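Local coordinates for protein dTDP-4-dehydrorhamnose 3,5-epimerase (Sulfolobus tokodaii, PDB 2B9U) that probably catalyses the epimerisation at C3' and C5' of dTDP-4-dehydro-6-deoxy-glucose that yields dTDP-4-dehydro-rhamnose, a step of dTDP-L-rhamnose biosynthesis, at residues D82-V87 with P114-G119; G55-L60 with G119-E124. All coordinates share one frame; numbering follows the deposited sequence.

Contact 1. Residues D82-V87 with P114-G119; sequences DVAVDV and PGFAHG
At the edge of the His118 imidazole, 5° out of the ring plane, lies the carboxylate oxygen OD1 of Asp82, which takes a hydrogen bond of 2.6 Å from NE2 on its syn lone pair. The carboxylate and ring planes stand 52° apart. The strands put both side chains on one face, and with CG of His118 anti to its backbone N (chi1 164°) the imidazole turns its NE2 edge to the carboxylate. Farther along that face, the Phe116 ring has the carbonyl carbon of Ala84 at its edge, its CD2 3.9 Å from Ala84 CB, and meets the Val85-Asp86 peptide obliquely. Val83 pairs with Gly119 and Val85 with Ala117 through two backbone hydrogen bonds each, antiparallel, and Val87 N adds one to Gly115 O at 3.1 Å. On the other face, Val87 CG1 meets the CB of Ala117. Were Asp82 replaced by an alanine, NE2 of His118 would probably lose its acceptor and the imidazole would be freer to turn. Ile73 and Ile112 pack against both members of the pair. A buried carboxylate accepting from NE2 thus fixes the rotation of the imidazole between the two sheets of the jelly roll.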
loop_
_atom_site.group_PDB
_atom_site.type_symbol
_atom_site.label_atom_id
_atom_site.label_comp_id
_atom_site.label_asym_id
_atom_site.label_seq_id
_atom_site.Cartn_x
_atom_site.Cartn_y
_atom_site.Cartn_z
ATOM N N ASP A 82 10.726 13.997 1.837
ATOM C CA ASP A 82 11.229 12.756 2.367
ATOM C C ASP A 82 12.755 12.749 2.400
ATOM O O ASP A 82 13.401 13.222 1.462
ATOM C CB ASP A 82 10.738 11.611 1.501
ATOM C CG ASP A 82 10.767 10.318 2.225
ATOM O OD1 ASP A 82 10.113 10.244 3.281
ATOM O OD2 ASP A 82 11.464 9.401 1.760
ATOM N N VAL A 83 13.324 12.228 3.485
ATOM C CA VAL A 83 14.774 12.272 3.686
ATOM C C VAL A 83 15.304 10.904 4.127
ATOM O O VAL A 83 14.644 10.193 4.897
ATOM C CB VAL A 83 15.173 13.340 4.747
ATOM C CG1 VAL A 83 16.676 13.423 4.895
ATOM C CG2 VAL A 83 14.598 14.707 4.394
ATOM N N ALA A 84 16.481 10.533 3.611
ATOM C CA ALA A 84 17.214 9.335 4.037
ATOM C C ALA A 84 18.631 9.742 4.394
ATOM O O ALA A 84 19.286 10.392 3.595
ATOM C CB ALA A 84 17.251 8.333 2.921
ATOM N N VAL A 85 19.112 9.328 5.561
ATOM C CA VAL A 85 20.427 9.741 6.058
ATOM C C VAL A 85 21.320 8.519 6.258
ATOM O O VAL A 85 20.933 7.590 6.979
ATOM C CB VAL A 85 20.309 10.517 7.407
ATOM C CG1 VAL A 85 21.689 10.951 7.905
ATOM C CG2 VAL A 85 19.396 11.746 7.257
ATOM N N ASP A 86 22.491 8.506 5.611
ATOM C CA ASP A 86 23.454 7.407 5.800
ATOM C C ASP A 86 23.960 7.418 7.216
ATOM O O ASP A 86 24.645 8.366 7.621
ATOM C CB ASP A 86 24.637 7.510 4.831
ATOM C CG ASP A 86 25.491 6.232 4.783
ATOM O OD1 ASP A 86 25.379 5.356 5.665
ATOM O OD2 ASP A 86 26.281 6.096 3.829
ATOM N N VAL A 87 23.603 6.383 7.975
ATOM C CA VAL A 87 24.040 6.252 9.365
ATOM C C VAL A 87 24.926 5.008 9.574
ATOM O O VAL A 87 25.006 4.461 10.681
ATOM C CB VAL A 87 22.846 6.269 10.382
ATOM C CG1 VAL A 87 22.075 7.587 10.305
ATOM C CG2 VAL A 87 21.920 5.047 10.202
ATOM N N PRO A 114 18.608 -0.821 3.886
ATOM C CA PRO A 114 19.098 -0.775 5.276
ATOM C C PRO A 114 20.379 0.046 5.456
ATOM O O PRO A 114 21.179 0.158 4.534
ATOM C CB PRO A 114 19.382 -2.245 5.603
ATOM C CG PRO A 114 18.534 -3.027 4.686
ATOM C CD PRO A 114 18.431 -2.210 3.412
ATOM N N GLY A 115 20.570 0.606 6.646
ATOM C CA GLY A 115 21.722 1.455 6.918
ATOM C C GLY A 115 21.441 2.949 6.853
ATOM O O GLY A 115 22.356 3.744 7.045
ATOM N N PHE A 116 20.180 3.323 6.571
ATOM C CA PHE A 116 19.749 4.729 6.542
ATOM C C PHE A 116 18.702 5.032 7.595
ATOM O O PHE A 116 17.907 4.171 7.939
ATOM C CB PHE A 116 19.144 5.097 5.175
ATOM C CG PHE A 116 20.149 5.195 4.070
ATOM C CD1 PHE A 116 20.615 4.047 3.433
ATOM C CD2 PHE A 116 20.624 6.439 3.658
ATOM C CE1 PHE A 116 21.562 4.142 2.411
ATOM C CE2 PHE A 116 21.561 6.547 2.632
ATOM C CZ PHE A 116 22.029 5.402 2.007
ATOM N N ALA A 117 18.691 6.275 8.078
ATOM C CA ALA A 117 17.605 6.772 8.906
ATOM C C ALA A 117 16.608 7.557 8.047
ATOM O O ALA A 117 17.003 8.457 7.311
ATOM C CB ALA A 117 18.157 7.667 10.018
ATOM N N HIS A 118 15.320 7.234 8.170
ATOM C CA HIS A 118 14.282 7.853 7.339
ATOM C C HIS A 118 13.387 8.846 8.097
ATOM O O HIS A 118 12.932 8.585 9.190
ATOM C CB HIS A 118 13.428 6.772 6.635
ATOM C CG HIS A 118 12.132 7.289 6.076
ATOM N ND1 HIS A 118 10.904 6.887 6.552
ATOM C CD2 HIS A 118 11.876 8.199 5.109
ATOM C CE1 HIS A 118 9.948 7.523 5.903
ATOM N NE2 HIS A 118 10.512 8.323 5.018
ATOM N N GLY A 119 13.110 9.979 7.486
ATOM C CA GLY A 119 12.127 10.884 8.040
ATOM C C GLY A 119 11.486 11.698 6.945
ATOM O O GLY A 119 11.916 11.646 5.793
#

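Contact 2. Residues G55-L60 with G119-E124; sequences GVVRGL and GFQALE
Phe120 and Arg58 run side by side in the same direction from one face of the sheet, and the ring's CZ touches the arginine's CD at 3.6 Å. The guanidinium plane is turned 31° from the ring. NE of Arg58 stays farther off, 4.1 Å from CZ of Phe120, so the aliphatic CD makes the closest contact. With CG of Phe120 between its backbone N and carbonyl carbon (chi1 63°), the ring swings toward the neighbouring strand and that arm. Behind the pair, Arg58 and Phe120 exchange two backbone hydrogen bonds, Arg58 N to Phe120 O at 3.1 Å and Phe120 N to Arg58 O at 3.0 Å.

On the reverse face, Gln121 lays its extended chain against CG2 of Val57, 3.7 Å from NE2. Its NE2 then reaches Gly55 O in a nearly straight bond of 3.1 Å that arrives above the carbonyl plane, while OE1 accepts from Ile154 N; both ends of the amide are therefore held. Gly55 N to Ala122 O and Ala122 N to Val56 O continue the pairing. At the other end the two glycines Gly59 and Gly119 bring their CA atoms to 3.9 Å, a closeness that a side chain on Gly119 would obstruct, since CD2 of Leu60 already lies 3.6 Å from its CA.

Farther out, Ser52 accepts from Arg58 NE, and Val128 and Tyr130 pack on the Phe120 ring from the facing sheet. Phe26 of the second subunit packs on Arg58, so the arginine reaches the dimer interface. Antiparallel pairing with side chains reaching from one sheet to the other is characteristic of the flattened jelly-roll barrel of the cupin-type RmlC epimerases.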
loop_
_atom_site.group_PDB
_atom_site.type_symbol
_atom_site.label_atom_id
_atom_site.label_comp_id
_atom_site.label_asym_id
_atom_site.label_seq_id
_atom_site.Cartn_x
_atom_site.Cartn_y
_atom_site.Cartn_z
ATOM N N GLY A 55 3.012 20.097 8.462
ATOM C CA GLY A 55 4.055 20.529 9.377
ATOM C C GLY A 55 4.595 19.427 10.262
ATOM O O GLY A 55 5.628 19.607 10.928
ATOM N N VAL A 56 3.897 18.294 10.286
ATOM C CA VAL A 56 4.328 17.152 11.090
ATOM C C VAL A 56 5.696 16.685 10.601
ATOM O O VAL A 56 5.936 16.634 9.396
ATOM C CB VAL A 56 3.269 15.996 11.067
ATOM C CG1 VAL A 56 3.883 14.657 11.450
ATOM C CG2 VAL A 56 2.098 16.346 11.982
ATOM N N VAL A 57 6.586 16.381 11.545
ATOM C CA VAL A 57 7.841 15.708 11.255
ATOM C C VAL A 57 7.832 14.354 11.947
ATOM O O VAL A 57 7.475 14.265 13.125
ATOM C CB VAL A 57 9.049 16.536 11.766
ATOM C CG1 VAL A 57 10.354 15.754 11.595
ATOM C CG2 VAL A 57 9.117 17.892 11.065
ATOM N N ARG A 58 8.185 13.302 11.203
ATOM C CA ARG A 58 8.381 11.973 11.748
ATOM C C ARG A 58 9.777 11.537 11.321
ATOM O O ARG A 58 10.101 11.622 10.140
ATOM C CB ARG A 58 7.356 10.980 11.186
ATOM C CG ARG A 58 5.914 11.278 11.562
ATOM C CD ARG A 58 4.950 10.311 10.882
ATOM N NE ARG A 58 3.565 10.750 10.997
ATOM C CZ ARG A 58 2.687 10.287 11.887
ATOM N NH1 ARG A 58 3.042 9.354 12.760
ATOM N NH2 ARG A 58 1.447 10.751 11.890
ATOM N N GLY A 59 10.589 11.077 12.275
ATOM C CA GLY A 59 11.933 10.577 11.970
ATOM C C GLY A 59 12.970 10.982 13.013
ATOM O O GLY A 59 12.635 11.625 14.000
ATOM N N LEU A 60 14.236 10.629 12.797
ATOM C CA LEU A 60 14.680 9.874 11.623
ATOM C C LEU A 60 14.960 8.436 12.081
ATOM O O LEU A 60 15.903 8.188 12.844
ATOM C CB LEU A 60 15.923 10.533 10.996
ATOM C CG LEU A 60 15.929 12.061 10.801
ATOM C CD1 LEU A 60 17.276 12.591 10.273
ATOM C CD2 LEU A 60 14.814 12.497 9.886
ATOM N N GLY A 119 13.110 9.979 7.486
ATOM C CA GLY A 119 12.127 10.884 8.040
ATOM C C GLY A 119 11.486 11.698 6.945
ATOM O O GLY A 119 11.916 11.646 5.793
ATOM N N PHE A 120 10.445 12.438 7.308
ATOM C CA PHE A 120 9.830 13.385 6.388
ATOM C C PHE A 120 9.117 14.482 7.150
ATOM O O PHE A 120 8.762 14.299 8.315
ATOM C CB PHE A 120 8.845 12.699 5.421
ATOM C CG PHE A 120 7.653 12.059 6.097
ATOM C CD1 PHE A 120 6.486 12.789 6.338
ATOM C CD2 PHE A 120 7.685 10.720 6.462
ATOM C CE1 PHE A 120 5.387 12.200 6.933
ATOM C CE2 PHE A 120 6.576 10.121 7.069
ATOM C CZ PHE A 120 5.434 10.851 7.305
ATOM N N GLN A 121 8.918 15.612 6.480
ATOM C CA GLN A 121 7.926 16.584 6.901
ATOM C C GLN A 121 6.735 16.605 5.937
ATOM O O GLN A 121 6.906 16.631 4.708
ATOM C CB GLN A 121 8.520 17.985 7.055
ATOM C CG GLN A 121 7.506 18.992 7.617
ATOM C CD GLN A 121 8.121 20.322 7.972
ATOM O OE1 GLN A 121 8.860 20.916 7.184
ATOM N NE2 GLN A 121 7.803 20.809 9.156
ATOM N N ALA A 122 5.529 16.567 6.502
ATOM C CA ALA A 122 4.317 16.739 5.702
ATOM C C ALA A 122 4.205 18.205 5.259
ATOM O O ALA A 122 4.200 19.119 6.094
ATOM C CB ALA A 122 3.081 16.279 6.484
ATOM N N LEU A 123 4.157 18.413 3.938
ATOM C CA LEU A 123 4.068 19.738 3.342
ATOM C C LEU A 123 2.601 20.179 3.264
ATOM O O LEU A 123 2.275 21.366 3.269
ATOM C CB LEU A 123 4.752 19.747 1.951
ATOM C CG LEU A 123 6.229 19.321 1.933
ATOM C CD1 LEU A 123 6.814 19.358 0.539
ATOM C CD2 LEU A 123 7.111 20.159 2.878
ATOM N N GLU A 124 1.739 19.176 3.195
ATOM C CA GLU A 124 0.300 19.284 3.236
ATOM C C GLU A 124 -0.085 18.136 4.153
ATOM O O GLU A 124 0.762 17.288 4.478
ATOM C CB GLU A 124 -0.304 18.976 1.850
ATOM C CG GLU A 124 -0.109 20.007 0.765
ATOM C CD GLU A 124 -0.710 19.571 -0.581
ATOM O OE1 GLU A 124 -1.608 18.683 -0.625
ATOM O OE2 GLU A 124 -0.268 20.123 -1.616
#

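In the fold
From the N terminus, the chain first lays down residues 55-60 at the start of strand 57-63, then passes through strand 70-75 to 82-87 on strand 79-86. After strands 97-103 and 109-112 it returns along strand 116-122, whose opening half closes the shorter loop in contact 1 and whose closing half closes the longer one in contact 2. Contact 1 is thus nested inside the loop of contact 2, and Gly119 belongs to both. Strand 116-122 sits between 79-86 and 57-63, so the two contacts join three neighbouring strands of one antiparallel sheet; their centres are about 13 Å apart, and Leu60 packs against Val85 and Ala117 across the junction.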